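Local coordinates for EvdMO1 (Micromonospora carbonacea, PDB 5T39), which probably transfers methyl groups from S-adenosylmethionine through its methyltransferase domain, part of a fused methyltransferase-oxidase enzyme of everninomicin biosynthesis, at residues A114-V117 with M118-G122; I130-V133 with E134-D137. All blocks are in the same frame, centred on the assembly; numbering follows the deposited sequence. Where two conformers were deposited one is given.

Overall arrangement
Both contacts are local and follow each other along the chain of a Rossmann-like methyltransferase domain. Interaction 1 is the last turns of helix 108-121, the helix of the beta-alpha-beta unit that runs from strand 100-105 to strand 126-130, with its centre 18 Å from the centre of the chain; interaction 2 lies on the loop that leaves strand 126-130, where the chain runs past the N1 and N6 edge of the adenine of S-adenosyl-L-homocysteine. The centres of interactions 1 and 2 are 23 Å apart, and the nearest atoms of interactions 1 and 2 are about 7 Å apart, without touching. Only interaction 2 binds the ligand directly, whereas the side chain of A114 in interaction 1 stays about 9 Å from it. M118 and L128 join helix to strand.

Interaction 1 (A114-V117 with M118-G122); sequences AEFV and MEVHG
V117 CG1 and M118 CE meet at 4.2 Å in the closing turns of helix 108-121. The methionine chain is bent at both chi2 (-49°) and chi3, which folds its tip back along the helix; its CG passes 3.3 Å from A114 O, the carbonyl that also takes the M118 N-H. The same V117 CG1 reaches the imidazole of H121, 3.9 Å from its CD2, and the two side chains point the same way. V117 O lies at the edge of that ring, in its plane, while accepting the backbone N-H of H121 at 3.0 Å. One turn round the helix, V120 sets CG2 over a face of the F116 ring, 3.8 Å from the centroid and offset toward the rim at CE1, a CH-pi contact. With F116 CG beside the carbonyl carbon (chi1 166°), the ring is placed where V120 CG2 can meet it, and it also packs against F41 and helix 24-33, while V120 touches F43 and M118 faces V126 and L128 of strand 126-130. G122, with positive phi, ends the helix in a Schellman motif and returns its N-H to E119 O. Apolar groups thus cover the two buried sides of the helix, toward the sheet and toward the N-terminal segments, while E115 pairs with R112 and, in one of its conformers, E119 with R30.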
loop_
_atom_site.group_PDB
_atom_site.type_symbol
_atom_site.label_atom_id
_atom_site.label_comp_id
_atom_site.label_asym_id
_atom_site.label_seq_id
_atom_site.Cartn_x
_atom_site.Cartn_y
_atom_site.Cartn_z
ATOM N N ALA A 114 0.551 -4.185 -12.695
ATOM C CA ALA A 114 -0.773 -4.019 -12.110
ATOM C C ALA A 114 -1.821 -3.756 -13.184
ATOM O O ALA A 114 -2.924 -4.298 -13.123
ATOM C CB ALA A 114 -0.746 -2.886 -11.084
ATOM N N GLU A 115 -1.492 -2.935 -14.185
ATOM C CA GLU A 115 -2.445 -2.655 -15.261
ATOM C C GLU A 115 -2.768 -3.921 -16.043
ATOM O O GLU A 115 -3.921 -4.155 -16.410
ATOM C CB GLU A 115 -1.878 -1.584 -16.197
ATOM C CG GLU A 115 -1.847 -0.193 -15.590
ATOM C CD GLU A 115 -1.135 0.836 -16.449
ATOM O OE1 GLU A 115 -0.114 0.511 -17.086
ATOM O OE2 GLU A 115 -1.591 1.996 -16.475
ATOM N N PHE A 116 -1.762 -4.752 -16.305
ATOM C CA PHE A 116 -1.986 -6.030 -16.971
ATOM C C PHE A 116 -2.903 -6.920 -16.137
ATOM O O PHE A 116 -3.849 -7.519 -16.658
ATOM C CB PHE A 116 -0.621 -6.677 -17.215
ATOM C CG PHE A 116 -0.654 -8.129 -17.602
ATOM C CD1 PHE A 116 -1.161 -8.539 -18.823
ATOM C CD2 PHE A 116 -0.127 -9.082 -16.751
ATOM C CE1 PHE A 116 -1.126 -9.883 -19.182
ATOM C CE2 PHE A 116 -0.089 -10.411 -17.101
ATOM C CZ PHE A 116 -0.590 -10.815 -18.309
ATOM N N VAL A 117 -2.644 -7.009 -14.828
ATOM C CA VAL A 117 -3.490 -7.812 -13.950
ATOM C C VAL A 117 -4.945 -7.367 -14.056
ATOM O O VAL A 117 -5.865 -8.191 -14.174
ATOM C CB VAL A 117 -2.957 -7.751 -12.504
ATOM C CG1 VAL A 117 -3.944 -8.362 -11.507
ATOM C CG2 VAL A 117 -1.601 -8.442 -12.415
ATOM N N MET A 118 -5.186 -6.053 -14.005
ATOM C CA MET A 118 -6.566 -5.574 -14.063
ATOM C C MET A 118 -7.211 -5.906 -15.397
ATOM O O MET A 118 -8.408 -6.196 -15.452
ATOM C CB MET A 118 -6.656 -4.069 -13.829
ATOM C CG MET A 118 -6.137 -3.625 -12.499
ATOM S SD MET A 118 -6.754 -4.534 -11.061
ATOM C CE MET A 118 -5.212 -4.596 -10.156
ATOM N N GLU A 119 -6.453 -5.805 -16.486
ATOM C CA GLU A 119 -7.010 -6.133 -17.791
ATOM C C GLU A 119 -7.341 -7.618 -17.892
ATOM O O GLU A 119 -8.415 -7.986 -18.382
ATOM C CB GLU A 119 -6.060 -5.705 -18.908
ATOM C CG GLU A 119 -6.694 -5.941 -20.265
ATOM C CD GLU A 119 -5.915 -5.395 -21.434
ATOM O OE1 GLU A 119 -4.787 -4.915 -21.253
ATOM O OE2 GLU A 119 -6.442 -5.468 -22.561
ATOM N N VAL A 120 -6.445 -8.489 -17.420
ATOM C CA VAL A 120 -6.700 -9.926 -17.487
ATOM C C VAL A 120 -7.957 -10.280 -16.708
ATOM O O VAL A 120 -8.746 -11.128 -17.135
ATOM C CB VAL A 120 -5.477 -10.710 -16.973
ATOM C CG1 VAL A 120 -5.795 -12.187 -16.820
ATOM C CG2 VAL A 120 -4.291 -10.515 -17.880
ATOM N N HIS A 121 -8.153 -9.658 -15.548
ATOM C CA HIS A 121 -9.276 -9.961 -14.672
ATOM C C HIS A 121 -10.531 -9.158 -14.989
ATOM O O HIS A 121 -11.576 -9.410 -14.383
ATOM C CB HIS A 121 -8.870 -9.736 -13.209
ATOM C CG HIS A 121 -7.974 -10.806 -12.677
ATOM N ND1 HIS A 121 -8.458 -11.920 -12.034
ATOM C CD2 HIS A 121 -6.626 -10.936 -12.699
ATOM C CE1 HIS A 121 -7.449 -12.696 -11.683
ATOM N NE2 HIS A 121 -6.325 -12.126 -12.080
ATOM N N GLY A 122 -10.469 -8.211 -15.918
ATOM C CA GLY A 122 -11.643 -7.404 -16.227
ATOM C C GLY A 122 -12.117 -6.529 -15.085
ATOM O O GLY A 122 -13.325 -6.322 -14.923
#

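Interaction 2 (I130-V133 with E134-D137); sequences IADV and ETLD. With SAH (S-adenosyl-L-homocysteine), chain B.
D132 reaches forward with its carboxylate, so that OD1 accepts the backbone N-H of E134 at 2.9 Å, as in an Asx turn. From CB outward, the side chain first meets T135, whose OG1 lies 3.6 Å from D132 CB, the two side chains crossing at about a right angle. CG is anti to the backbone N (chi1 178°), which carries the carboxylate toward both E134 and the adenine. OD1 has two donors: the E134 N-H arrives from above the carboxylate plane, 45° out of it, and the exocyclic N6 of S-adenosyl-L-homocysteine donates to D132 OD1 at 3.0 Å. OD2 takes a proton from a water, 2.6 Å away, that also donates to E134 OE1; this bridge and the hydrogen bonds of E134 to S210 OG and the backbone N of R157 probably ease the nearness of two acidic groups. Replacing D132 by an alanine would probably leave both N6 and the E134 N-H without this acceptor, and the water with E134 OE1 but without its D132 partner. Next to it, the backbone N-H of V133 donates to adenine N1 at 3.0 Å and nearly straight (168°), and V133 CG2 packs 3.6 Å from the same N1. The carbonyl of D132 closes the turn by accepting from T135 N and, at 2.9 Å, from L136 N. An aspartate gripping N6 beside a backbone N-H on N1, just after a strand of the Rossmann-like sheet, is the adenine-recognition pattern familiar from S-adenosylmethionine-dependent methyltransferases.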
loop_
_atom_site.group_PDB
_atom_site.type_symbol
_atom_site.label_atom_id
_atom_site.label_comp_id
_atom_site.label_asym_id
_atom_site.label_seq_id
_atom_site.Cartn_x
_atom_site.Cartn_y
_atom_site.Cartn_z
ATOM N N ILE A 130 0.303 6.305 -11.954
ATOM C CA ILE A 130 1.629 6.602 -11.450
ATOM C C ILE A 130 1.530 7.797 -10.513
ATOM O O ILE A 130 0.805 8.764 -10.781
ATOM C CB ILE A 130 2.586 6.887 -12.623
ATOM C CG1 ILE A 130 4.040 6.797 -12.166
ATOM C CG2 ILE A 130 2.291 8.249 -13.271
ATOM C CD1 ILE A 130 4.547 5.381 -12.083
ATOM N N ALA A 131 2.253 7.743 -9.404
ATOM C CA ALA A 131 2.314 8.863 -8.477
ATOM C C ALA A 131 3.438 8.608 -7.489
ATOM O O ALA A 131 3.678 7.470 -7.080
ATOM C CB ALA A 131 1.000 9.032 -7.707
ATOM N N ASP A 132 4.075 9.689 -7.058
ATOM C CA ASP A 132 5.022 9.662 -5.949
ATOM C C ASP A 132 4.299 10.280 -4.763
ATOM O O ASP A 132 4.017 11.474 -4.765
ATOM C CB ASP A 132 6.257 10.484 -6.305
ATOM C CG ASP A 132 7.282 10.542 -5.186
ATOM O OD1 ASP A 132 6.986 10.125 -4.043
ATOM O OD2 ASP A 132 8.405 11.016 -5.459
ATOM N N VAL A 133 3.980 9.467 -3.758
ATOM C CA VAL A 133 3.211 9.978 -2.629
ATOM C C VAL A 133 3.945 11.066 -1.860
ATOM O O VAL A 133 3.309 11.795 -1.099
ATOM C CB VAL A 133 2.728 8.866 -1.665
ATOM C CG1 VAL A 133 1.855 7.862 -2.391
ATOM C CG2 VAL A 133 3.896 8.205 -0.942
ATOM N N GLU A 134 5.268 11.174 -2.009
ATOM C CA GLU A 134 6.026 12.208 -1.321
ATOM C C GLU A 134 5.870 13.576 -1.972
ATOM O O GLU A 134 6.182 14.579 -1.328
ATOM C CB GLU A 134 7.525 11.838 -1.246
ATOM C CG GLU A 134 7.840 10.492 -0.603
ATOM C CD GLU A 134 9.327 10.299 -0.285
ATOM O OE1 GLU A 134 10.122 9.846 -1.172
ATOM O OE2 GLU A 134 9.688 10.591 0.877
ATOM N N THR A 135 5.403 13.650 -3.222
ATOM C CA THR A 135 5.261 14.929 -3.910
ATOM C C THR A 135 3.862 15.203 -4.438
ATOM O O THR A 135 3.559 16.354 -4.758
ATOM C CB THR A 135 6.254 15.035 -5.079
ATOM O OG1 THR A 135 5.955 14.017 -6.032
ATOM C CG2 THR A 135 7.692 14.872 -4.598
ATOM N N LEU A 136 2.997 14.201 -4.505
ATOM C CA LEU A 136 1.656 14.378 -5.036
ATOM C C LEU A 136 0.853 15.355 -4.186
ATOM O O LEU A 136 0.893 15.307 -2.953
ATOM C CB LEU A 136 0.967 13.021 -5.010
ATOM C CG LEU A 136 -0.493 12.957 -5.432
ATOM C CD1 LEU A 136 -0.646 13.295 -6.896
ATOM C CD2 LEU A 136 -1.057 11.574 -5.138
ATOM N N ASP A 137 0.053 16.189 -4.850
ATOM C CA ASP A 137 -0.931 17.034 -4.171
ATOM C C ASP A 137 -2.188 16.200 -3.947
ATOM O O ASP A 137 -2.995 16.009 -4.857
ATOM C CB ASP A 137 -1.234 18.258 -5.028
ATOM C CG ASP A 137 -2.236 19.190 -4.381
ATOM O OD1 ASP A 137 -2.735 18.865 -3.277
ATOM O OD2 ASP A 137 -2.527 20.254 -4.972
HETATM N N SAH B . 1.117 -2.262 -0.698
HETATM C CA SAH B . 1.716 -3.512 -1.159
HETATM C CB SAH B . 3.126 -3.314 -1.691
HETATM C CG SAH B . 4.109 -2.780 -0.654
HETATM S SD SAH B . 5.794 -2.668 -1.309
HETATM C C SAH B . 1.750 -4.513 -0.021
HETATM O O SAH B . 2.101 -5.680 -0.225
HETATM O OXT SAH B . 1.440 -4.139 1.108
HETATM C "C5'" SAH B . 5.872 -0.874 -1.552
HETATM C "C4'" SAH B . 5.177 -0.377 -2.817
HETATM O "O4'" SAH B . 5.087 1.046 -2.721
HETATM C "C3'" SAH B . 5.942 -0.702 -4.089
HETATM O "O3'" SAH B . 5.081 -1.010 -5.167
HETATM C "C2'" SAH B . 6.710 0.589 -4.325
HETATM O "O2'" SAH B . 7.161 0.822 -5.648
HETATM C "C1'" SAH B . 5.705 1.625 -3.849
HETATM N N9 SAH B . 6.285 2.906 -3.450
HETATM C C8 SAH B . 7.414 3.111 -2.700
HETATM N N7 SAH B . 7.608 4.430 -2.508
HETATM C C5 SAH B . 6.597 5.071 -3.153
HETATM C C6 SAH B . 6.288 6.419 -3.317
HETATM N N6 SAH B . 7.032 7.409 -2.830
HETATM N N1 SAH B . 5.169 6.741 -4.024
HETATM C C2 SAH B . 4.392 5.759 -4.567
HETATM N N3 SAH B . 4.663 4.425 -4.455
HETATM C C4 SAH B . 5.761 4.124 -3.734
HETATM O O HOH W 1 10.265 11.165 -3.631
HETATM O O HOH W 2 2.667 14.618 -0.930
#